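Local structure of hypothetical protein PH1789 (Pyrococcus horikoshii, 1WR2) at residues M20-A25 and K62-Q67; E47-A52 and E86-W91; I208-L213 and D229-L234. The protein is of unknown function but belongs to the ATP-grasp family of alpha/beta proteins. All coordinates share one frame; numbering follows the deposited sequence.

Interaction 1. Residues M20-A25 and K62-Q67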
loop_
_atom_site.group_PDB
_atom_site.type_symbol
_atom_site.label_atom_id
_atom_site.label_comp_id
_atom_site.label_asym_id
_atom_site.label_seq_id
_atom_site.Cartn_x
_atom_site.Cartn_y
_atom_site.Cartn_z
ATOM N N MET A 20 -8.714 -5.628 4.875
ATOM C CA MET A 20 -7.464 -6.374 4.889
ATOM C C MET A 20 -6.358 -5.530 5.518
ATOM O O MET A 20 -6.284 -4.322 5.285
ATOM C CB MET A 20 -7.051 -6.744 3.462
ATOM C CG MET A 20 -8.089 -7.523 2.690
ATOM S SD MET A 20 -7.466 -8.074 1.083
ATOM C CE MET A 20 -6.482 -9.486 1.570
ATOM N N VAL A 21 -5.494 -6.160 6.311
ATOM C CA VAL A 21 -4.383 -5.437 6.928
ATOM C C VAL A 21 -3.284 -5.294 5.881
ATOM O O VAL A 21 -3.292 -5.986 4.871
ATOM C CB VAL A 21 -3.846 -6.168 8.192
ATOM C CG1 VAL A 21 -4.936 -6.198 9.268
ATOM C CG2 VAL A 21 -3.412 -7.570 7.842
ATOM N N GLU A 22 -2.344 -4.391 6.117
ATOM C CA GLU A 22 -1.285 -4.123 5.153
ATOM C C GLU A 22 -0.600 -5.339 4.536
ATOM O O GLU A 22 -0.450 -5.400 3.320
ATOM C CB GLU A 22 -0.223 -3.211 5.774
ATOM C CG GLU A 22 0.821 -2.714 4.785
ATOM C CD GLU A 22 1.809 -1.746 5.418
ATOM O OE1 GLU A 22 1.545 -1.262 6.543
ATOM O OE2 GLU A 22 2.844 -1.465 4.784
ATOM N N TYR A 23 -0.200 -6.314 5.348
ATOM C CA TYR A 23 0.494 -7.461 4.780
ATOM C C TYR A 23 -0.404 -8.317 3.912
ATOM O O TYR A 23 0.063 -8.896 2.936
ATOM C CB TYR A 23 1.183 -8.303 5.876
ATOM C CG TYR A 23 0.291 -9.250 6.643
ATOM C CD1 TYR A 23 -0.119 -10.464 6.090
ATOM C CD2 TYR A 23 -0.143 -8.934 7.928
ATOM C CE1 TYR A 23 -0.948 -11.341 6.807
ATOM C CE2 TYR A 23 -0.967 -9.796 8.649
ATOM C CZ TYR A 23 -1.366 -10.994 8.083
ATOM O OH TYR A 23 -2.193 -11.826 8.791
ATOM N N GLU A 24 -1.697 -8.384 4.238
ATOM C CA GLU A 24 -2.637 -9.190 3.443
ATOM C C GLU A 24 -2.905 -8.508 2.109
ATOM O O GLU A 24 -2.994 -9.162 1.074
ATOM C CB GLU A 24 -3.968 -9.370 4.178
ATOM C CG GLU A 24 -3.843 -10.059 5.516
ATOM C CD GLU A 24 -5.129 -10.005 6.317
ATOM O OE1 GLU A 24 -5.801 -8.953 6.284
ATOM O OE2 GLU A 24 -5.454 -11.006 6.987
ATOM N N ALA A 25 -3.063 -7.189 2.148
ATOM C CA ALA A 25 -3.299 -6.410 0.934
ATOM C C ALA A 25 -2.106 -6.593 -0.005
ATOM O O ALA A 25 -2.271 -6.896 -1.189
ATOM C CB ALA A 25 -3.468 -4.933 1.285
ATOM N N LYS A 62 5.591 -1.908 11.920
ATOM C CA LYS A 62 4.196 -1.528 11.719
ATOM C C LYS A 62 3.295 -2.589 12.323
ATOM O O LYS A 62 3.252 -3.718 11.835
ATOM C CB LYS A 62 3.876 -1.415 10.229
ATOM C CG LYS A 62 4.740 -0.446 9.440
ATOM C CD LYS A 62 4.247 -0.416 8.003
ATOM C CE LYS A 62 5.035 0.529 7.131
ATOM N NZ LYS A 62 4.434 0.623 5.762
ATOM N N LEU A 63 2.561 -2.231 13.371
ATOM C CA LEU A 63 1.679 -3.191 14.015
ATOM C C LEU A 63 0.511 -3.546 13.113
ATOM O O LEU A 63 -0.152 -2.664 12.548
ATOM C CB LEU A 63 1.158 -2.641 15.345
ATOM C CG LEU A 63 0.311 -3.611 16.164
ATOM C CD1 LEU A 63 0.530 -3.356 17.642
ATOM C CD2 LEU A 63 -1.151 -3.463 15.782
ATOM N N MET A 64 0.259 -4.844 12.984
ATOM C CA MET A 64 -0.833 -5.335 12.151
ATOM C C MET A 64 -2.024 -5.720 13.017
ATOM O O MET A 64 -1.906 -6.550 13.913
ATOM C CB MET A 64 -0.369 -6.549 11.342
ATOM C CG MET A 64 0.719 -6.238 10.314
ATOM S SD MET A 64 0.119 -5.207 8.944
ATOM C CE MET A 64 0.699 -3.583 9.410
ATOM N N SER A 65 -3.168 -5.101 12.747
ATOM C CA SER A 65 -4.394 -5.369 13.486
ATOM C C SER A 65 -5.596 -4.940 12.660
ATOM O O SER A 65 -5.649 -3.811 12.170
ATOM C CB SER A 65 -4.417 -4.602 14.810
ATOM O OG SER A 65 -5.670 -4.775 15.454
ATOM N N PRO A 66 -6.581 -5.833 12.500
ATOM C CA PRO A 66 -7.785 -5.519 11.727
ATOM C C PRO A 66 -8.539 -4.346 12.350
ATOM O O PRO A 66 -9.328 -3.686 11.680
ATOM C CB PRO A 66 -8.593 -6.811 11.800
ATOM C CG PRO A 66 -7.546 -7.876 12.035
ATOM C CD PRO A 66 -6.632 -7.211 13.019
ATOM N N GLN A 67 -8.293 -4.092 13.634
ATOM C CA GLN A 67 -8.967 -3.000 14.339
ATOM C C GLN A 67 -8.216 -1.682 14.237
ATOM O O GLN A 67 -8.751 -0.628 14.583
ATOM C CB GLN A 67 -9.149 -3.330 15.824
ATOM C CG GLN A 67 -10.139 -4.432 16.117
ATOM C CD GLN A 67 -9.717 -5.760 15.527
ATOM O OE1 GLN A 67 -8.595 -6.219 15.740
ATOM N NE2 GLN A 67 -10.622 -6.390 14.780
#

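Interaction 2. Residues E47-A52 and E86-W91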
loop_
_atom_site.group_PDB
_atom_site.type_symbol
_atom_site.label_atom_id
_atom_site.label_comp_id
_atom_site.label_asym_id
_atom_site.label_seq_id
_atom_site.Cartn_x
_atom_site.Cartn_y
_atom_site.Cartn_z
ATOM N N GLU A 47 11.396 -12.873 16.725
ATOM C CA GLU A 47 11.245 -13.008 15.281
ATOM C C GLU A 47 11.594 -11.705 14.570
ATOM O O GLU A 47 12.285 -11.709 13.551
ATOM C CB GLU A 47 9.813 -13.409 14.931
ATOM C CG GLU A 47 9.544 -14.907 15.010
ATOM C CD GLU A 47 8.117 -15.250 14.636
ATOM O OE1 GLU A 47 7.555 -14.573 13.746
ATOM O OE2 GLU A 47 7.559 -16.203 15.216
ATOM N N ALA A 48 11.114 -10.591 15.110
ATOM C CA ALA A 48 11.374 -9.286 14.518
ATOM C C ALA A 48 12.869 -9.003 14.492
ATOM O O ALA A 48 13.395 -8.478 13.515
ATOM C CB ALA A 48 10.646 -8.199 15.298
ATOM N N LEU A 49 13.557 -9.351 15.574
ATOM C CA LEU A 49 14.991 -9.121 15.648
ATOM C C LEU A 49 15.714 -9.892 14.541
ATOM O O LEU A 49 16.655 -9.377 13.932
ATOM C CB LEU A 49 15.517 -9.529 17.028
ATOM C CG LEU A 49 15.016 -8.661 18.184
ATOM C CD1 LEU A 49 15.529 -9.215 19.500
ATOM C CD2 LEU A 49 15.483 -7.213 17.985
ATOM N N GLU A 50 15.260 -11.117 14.280
ATOM C CA GLU A 50 15.844 -11.958 13.235
ATOM C C GLU A 50 15.623 -11.341 11.858
ATOM O O GLU A 50 16.569 -11.172 11.086
ATOM C CB GLU A 50 15.205 -13.349 13.240
ATOM C CG GLU A 50 15.462 -14.184 14.477
ATOM C CD GLU A 50 14.863 -15.582 14.355
ATOM O OE1 GLU A 50 13.618 -15.700 14.285
ATOM O OE2 GLU A 50 15.643 -16.559 14.318
ATOM N N TYR A 51 14.363 -11.024 11.554
ATOM C CA TYR A 51 13.999 -10.427 10.268
ATOM C C TYR A 51 14.721 -9.104 10.037
ATOM O O TYR A 51 15.091 -8.785 8.909
ATOM C CB TYR A 51 12.488 -10.186 10.184
ATOM C CG TYR A 51 11.636 -11.440 10.164
ATOM C CD1 TYR A 51 11.979 -12.528 9.363
ATOM C CD2 TYR A 51 10.455 -11.515 10.904
ATOM C CE1 TYR A 51 11.162 -13.662 9.295
ATOM C CE2 TYR A 51 9.631 -12.641 10.843
ATOM C CZ TYR A 51 9.990 -13.709 10.036
ATOM O OH TYR A 51 9.174 -14.817 9.956
ATOM N N ALA A 52 14.911 -8.334 11.105
ATOM C CA ALA A 52 15.597 -7.051 10.997
ATOM C C ALA A 52 17.014 -7.293 10.499
ATOM O O ALA A 52 17.473 -6.641 9.558
ATOM C CB ALA A 52 15.631 -6.357 12.346
ATOM N N GLU A 86 16.964 -0.337 19.972
ATOM C CA GLU A 86 15.889 0.563 19.586
ATOM C C GLU A 86 14.666 -0.205 19.075
ATOM O O GLU A 86 13.531 0.219 19.278
ATOM C CB GLU A 86 16.395 1.544 18.522
ATOM C CG GLU A 86 15.298 2.262 17.751
ATOM C CD GLU A 86 15.779 3.542 17.087
ATOM O OE1 GLU A 86 16.864 3.529 16.459
ATOM O OE2 GLU A 86 15.056 4.560 17.192
ATOM N N LEU A 87 14.901 -1.338 18.415
ATOM C CA LEU A 87 13.803 -2.152 17.898
ATOM C C LEU A 87 13.022 -2.745 19.069
ATOM O O LEU A 87 11.799 -2.829 19.023
ATOM C CB LEU A 87 14.346 -3.274 16.990
ATOM C CG LEU A 87 13.343 -4.054 16.125
ATOM C CD1 LEU A 87 14.065 -4.722 14.956
ATOM C CD2 LEU A 87 12.630 -5.085 16.969
ATOM N N LYS A 88 13.734 -3.141 20.123
ATOM C CA LYS A 88 13.098 -3.724 21.304
ATOM C C LYS A 88 12.207 -2.714 22.012
ATOM O O LYS A 88 11.156 -3.073 22.545
ATOM C CB LYS A 88 14.150 -4.236 22.293
ATOM C CG LYS A 88 14.973 -5.410 21.792
ATOM C CD LYS A 88 16.021 -5.827 22.823
ATOM C CE LYS A 88 16.786 -7.075 22.382
ATOM N NZ LYS A 88 17.876 -7.433 23.340
ATOM N N LYS A 89 12.626 -1.452 22.019
ATOM C CA LYS A 89 11.852 -0.410 22.682
ATOM C C LYS A 89 10.682 0.065 21.816
ATOM O O LYS A 89 9.603 0.358 22.330
ATOM C CB LYS A 89 12.765 0.766 23.064
ATOM C CG LYS A 89 13.161 1.704 21.925
ATOM C CD LYS A 89 14.351 2.580 22.338
ATOM C CE LYS A 89 14.400 3.901 21.576
ATOM N NZ LYS A 89 14.355 3.731 20.102
ATOM N N LYS A 90 10.888 0.137 20.503
ATOM C CA LYS A 90 9.818 0.560 19.602
ATOM C C LYS A 90 8.762 -0.532 19.494
ATOM O O LYS A 90 7.594 -0.258 19.221
ATOM C CB LYS A 90 10.385 0.900 18.226
ATOM C CG LYS A 90 11.202 2.176 18.231
ATOM C CD LYS A 90 10.369 3.329 18.766
ATOM C CE LYS A 90 11.216 4.572 19.003
ATOM N NZ LYS A 90 10.375 5.707 19.471
ATOM N N TRP A 91 9.180 -1.772 19.718
ATOM C CA TRP A 91 8.262 -2.893 19.687
ATOM C C TRP A 91 7.304 -2.722 20.869
ATOM O O TRP A 91 6.099 -2.946 20.747
ATOM C CB TRP A 91 9.031 -4.211 19.804
ATOM C CG TRP A 91 8.142 -5.406 20.002
ATOM C CD1 TRP A 91 7.492 -5.770 21.151
ATOM C CD2 TRP A 91 7.762 -6.361 19.008
ATOM N NE1 TRP A 91 6.731 -6.891 20.929
ATOM C CE2 TRP A 91 6.879 -7.274 19.622
ATOM C CE3 TRP A 91 8.080 -6.534 17.654
ATOM C CZ2 TRP A 91 6.308 -8.344 18.929
ATOM C CZ3 TRP A 91 7.511 -7.600 16.966
ATOM C CH2 TRP A 91 6.636 -8.489 17.606
#

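Interaction 3. Residues I208-L213 and D229-L234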
loop_
_atom_site.group_PDB
_atom_site.type_symbol
_atom_site.label_atom_id
_atom_site.label_comp_id
_atom_site.label_asym_id
_atom_site.label_seq_id
_atom_site.Cartn_x
_atom_site.Cartn_y
_atom_site.Cartn_z
ATOM N N ILE A 208 -13.328 -7.226 -4.380
ATOM C CA ILE A 208 -12.918 -5.913 -3.891
ATOM C C ILE A 208 -13.921 -4.767 -4.044
ATOM O O ILE A 208 -14.448 -4.518 -5.128
ATOM C CB ILE A 208 -11.592 -5.503 -4.570
ATOM C CG1 ILE A 208 -10.556 -6.602 -4.346
ATOM C CG2 ILE A 208 -11.098 -4.154 -4.031
ATOM C CD1 ILE A 208 -9.356 -6.505 -5.256
ATOM N N LYS A 209 -14.181 -4.079 -2.938
ATOM C CA LYS A 209 -15.085 -2.931 -2.936
ATOM C C LYS A 209 -14.248 -1.709 -3.307
ATOM O O LYS A 209 -14.589 -0.958 -4.225
ATOM C CB LYS A 209 -15.694 -2.746 -1.547
ATOM C CG LYS A 209 -16.642 -1.569 -1.410
ATOM C CD LYS A 209 -17.208 -1.512 0.013
ATOM C CE LYS A 209 -18.228 -0.392 0.187
ATOM N NZ LYS A 209 -17.608 0.948 0.008
ATOM N N GLU A 210 -13.147 -1.516 -2.583
ATOM C CA GLU A 210 -12.252 -0.395 -2.843
ATOM C C GLU A 210 -10.838 -0.676 -2.353
ATOM O O GLU A 210 -10.606 -1.593 -1.570
ATOM C CB GLU A 210 -12.797 0.888 -2.202
ATOM C CG GLU A 210 -13.208 0.745 -0.751
ATOM C CD GLU A 210 -13.846 2.003 -0.203
ATOM O OE1 GLU A 210 -14.825 2.496 -0.807
ATOM O OE2 GLU A 210 -13.372 2.500 0.836
ATOM N N MET A 211 -9.883 0.108 -2.834
ATOM C CA MET A 211 -8.506 -0.081 -2.418
ATOM C C MET A 211 -7.651 1.090 -2.863
ATOM O O MET A 211 -8.105 1.990 -3.566
ATOM C CB MET A 211 -7.943 -1.367 -3.035
ATOM C CG MET A 211 -7.727 -1.270 -4.545
ATOM S SD MET A 211 -7.276 -2.824 -5.346
ATOM C CE MET A 211 -5.551 -2.920 -5.005
ATOM N N ASP A 212 -6.402 1.075 -2.438
ATOM C CA ASP A 212 -5.472 2.097 -2.857
ATOM C C ASP A 212 -4.071 1.639 -2.561
ATOM O O ASP A 212 -3.858 0.668 -1.830
ATOM C CB ASP A 212 -5.749 3.439 -2.172
ATOM C CG ASP A 212 -5.553 3.387 -0.677
ATOM O OD1 ASP A 212 -4.446 3.017 -0.225
ATOM O OD2 ASP A 212 -6.511 3.723 0.045
ATOM N N LEU A 213 -3.127 2.318 -3.198
ATOM C CA LEU A 213 -1.716 2.064 -3.013
ATOM C C LEU A 213 -1.316 3.460 -2.576
ATOM O O LEU A 213 -1.341 4.390 -3.382
ATOM C CB LEU A 213 -1.044 1.718 -4.340
ATOM C CG LEU A 213 -1.662 0.704 -5.303
ATOM C CD1 LEU A 213 -0.576 0.281 -6.269
ATOM C CD2 LEU A 213 -2.222 -0.502 -4.580
ATOM N N ASP A 229 2.640 1.429 1.176
ATOM C CA ASP A 229 1.542 0.961 2.020
ATOM C C ASP A 229 0.370 0.723 1.081
ATOM O O ASP A 229 0.367 1.224 -0.044
ATOM C CB ASP A 229 1.168 2.026 3.055
ATOM C CG ASP A 229 0.414 1.452 4.246
ATOM O OD1 ASP A 229 -0.266 0.419 4.091
ATOM O OD2 ASP A 229 0.487 2.039 5.343
ATOM N N SER A 230 -0.618 -0.033 1.537
ATOM C CA SER A 230 -1.790 -0.331 0.722
ATOM C C SER A 230 -2.953 -0.784 1.591
ATOM O O SER A 230 -2.758 -1.368 2.659
ATOM C CB SER A 230 -1.471 -1.438 -0.290
ATOM O OG SER A 230 -2.625 -1.829 -1.021
ATOM N N ARG A 231 -4.164 -0.502 1.131
ATOM C CA ARG A 231 -5.347 -0.920 1.859
ATOM C C ARG A 231 -6.337 -1.505 0.866
ATOM O O ARG A 231 -6.486 -1.007 -0.254
ATOM C CB ARG A 231 -5.985 0.252 2.610
ATOM C CG ARG A 231 -6.644 1.283 1.732
ATOM C CD ARG A 231 -7.532 2.191 2.567
ATOM N NE ARG A 231 -8.875 2.284 2.002
ATOM C CZ ARG A 231 -9.992 2.266 2.726
ATOM N NH1 ARG A 231 -9.927 2.156 4.048
ATOM N NH2 ARG A 231 -11.173 2.367 2.128
ATOM N N ILE A 232 -6.980 -2.592 1.271
ATOM C CA ILE A 232 -7.972 -3.248 0.434
ATOM C C ILE A 232 -9.197 -3.537 1.295
ATOM O O ILE A 232 -9.079 -4.113 2.380
ATOM C CB ILE A 232 -7.436 -4.579 -0.151
ATOM C CG1 ILE A 232 -6.246 -4.308 -1.078
ATOM C CG2 ILE A 232 -8.534 -5.297 -0.920
ATOM C CD1 ILE A 232 -5.636 -5.568 -1.684
ATOM N N ILE A 233 -10.362 -3.102 0.815
ATOM C CA ILE A 233 -11.627 -3.338 1.507
ATOM C C ILE A 233 -12.413 -4.321 0.643
ATOM O O ILE A 233 -12.690 -4.051 -0.528
ATOM C CB ILE A 233 -12.456 -2.047 1.662
ATOM C CG1 ILE A 233 -11.668 -1.007 2.466
ATOM C CG2 ILE A 233 -13.789 -2.369 2.339
ATOM C CD1 ILE A 233 -11.161 -1.508 3.810
ATOM N N LEU A 234 -12.763 -5.461 1.227
ATOM C CA LEU A 234 -13.489 -6.495 0.509
ATOM C C LEU A 234 -15.002 -6.392 0.656
ATOM O O LEU A 234 -15.517 -5.776 1.592
ATOM C CB LEU A 234 -13.022 -7.872 0.988
ATOM C CG LEU A 234 -11.530 -8.179 0.821
ATOM C CD1 LEU A 234 -11.197 -9.474 1.556
ATOM C CD2 LEU A 234 -11.182 -8.288 -0.662
#

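Interaction 1. Residues M20-A25 and K62-Q67
Met-64 reaches from the end of strand 59-64 to the start of helix 22-30 and sets its bent side chain among Val-21, Glu-22 and Tyr-23. CG leaves on the side away from the carbonyl carbon (chi1 -65°), and bends at chi2 and chi3 turn the sulfur and its methyl toward the helix. Met-64 SD then lies 3.8 Å from Glu-22 CB and 4.1 Å from Val-21 CB. Against Tyr-23 the approach is to the edge of the ring: Met-64 CG sits in the ring plane, 3.7 Å from Tyr-23 CD2, and Met-64 SD is 5.2 Å from the centroid of the Tyr-23 ring, a Met-aromatic contact made at the rim.

Glu-22 runs out fully extended and crosses the equally extended Lys-62 at about a right angle. Lys-62 NZ meets Glu-22 OE2 on its syn lone pair at 2.8 Å, a salt bridge. The same carboxylate is held by Lys-26 through OE2 and by Lys-71 through OE1. Val-21, the N-cap residue of the helix, turns CG1 onto the backbone before Pro-66, 3.6 Å from Pro-66 N.

The contact therefore splits into an apolar patch round the sulfur and a buried ion pair beside it, where three lysines gathered round Glu-22 probably help to balance two neighbouring carboxylates, its own and that of Asp-229.

Interaction 2. Residues E47-A52 and E86-W91
Two helices that lie beside the four-stranded antiparallel sheet, 45-55 and 84-101, pack against each other here. Their short segments run at 135° to one another with axes 10.5 Å apart at closest approach. Leu-87 is the central residue of the second helix, reaching Ala-48, Leu-49 and Ala-52. Its CG stands opposite the backbone N (chi1 -168°), which carries the two methyls across to the first helix: Leu-87 CD1 comes to 3.5 Å from Ala-52 CB, tighter than usual for two carbons, while Leu-87 CD2 lies 3.7 Å from Leu-49 CD2 and also touches the methyl of Ala-48.

To one side of it, Trp-91 brings the six-membered part of its indole to Ala-48, whose CB meets Trp-91 CZ3 at 3.6 Å in an oblique approach. Toward solvent, Leu-49 CD1 rests 3.8 Å from CE of Lys-88, whose extended chain crosses the leucine at about a right angle. Deeper in, Ala-48 touches Val-112, Trp-91 touches Val-110 and Leu-87 touches Ile-81, so both helices rest on strand 109-114, and the second also on strand 77-81.

The arrangement is that of a helix layer over an antiparallel sheet, two helices packed side by side in this alpha/beta domain.

Interaction 3. Residues I208-L213 and D229-L234
Glu-210 and Arg-231 meet across an antiparallel beta hairpin, strands 208-218 and 225-234, with a classic beta bulge at Lys-209 and Glu-210 opposite Ile-233. Glu-210 OE2 takes Arg-231 NH2 at 2.6 Å, the carboxylate lying at the edge of the guanidinium but with its plane turned 58° from it. On the same face Asp-212 OD2 makes a looser salt bridge with Arg-231 NE at 3.4 Å, and there the two flat groups are only 17° apart. Arg-231 starts out between its backbone N and carbonyl carbon (chi1 70°), a rotation that lays its stem over Asp-212 before the bend at chi3 brings the guanidinium toward Glu-210. Ile-233 CG1 sits over one face of that guanidinium, toward the rim, and Lys-209 extends the network through a weak bond to Glu-210 OE1.

The other face is mostly apolar, with Ser-230 the exception. Met-211 CB packs 3.9 Å from Ile-232 CG1. Helix 187-203 lies against Met-211 and Leu-213, while helix 22-30 reaches this side with Leu-29 and Ala-25. Beyond the corner at Lys-209, Ile-208 CG1 touches both Ile-232 CG2 and Leu-234 CD2.

The backbone sets both faces. Ile-233 N bonds to Glu-210 O at 2.8 Å, nearly straight, and Asp-212 N to Arg-231 O. At the bulge, Ile-233 O accepts from Lys-209 N and Glu-210 N, both in the carbonyl plane, the first bond 2.8 Å and the second 3.3 Å. Farther along, Asp-212 O likewise has two donors: Arg-231 N, tilted well out of the carbonyl plane, and the hydroxyl of Ser-230, whose OG is 2.9 Å away.

Interactions 1 and 3 are neighbours, with centres about 11 Å apart, and they touch: Met-20 N probably bonds to Ile-232 O, and Ala-25 packs on the same isoleucine. Strand 19-20 borders the hairpin in the six-stranded sheet; the chain leaves it into helix 22-30, whose first turn meets strand 59-64 of the other sheet. Interaction 2 belongs to that second sheet, its centre about 28 Å from that of interaction 3. Chemistry follows place: buried interaction 1 encloses an ion pair; interaction 3, partly buried near the chain's centre, keeps charges on one face and mainly apolar side chains on the other; interaction 2, partly buried but peripheral, relies on apolar contacts.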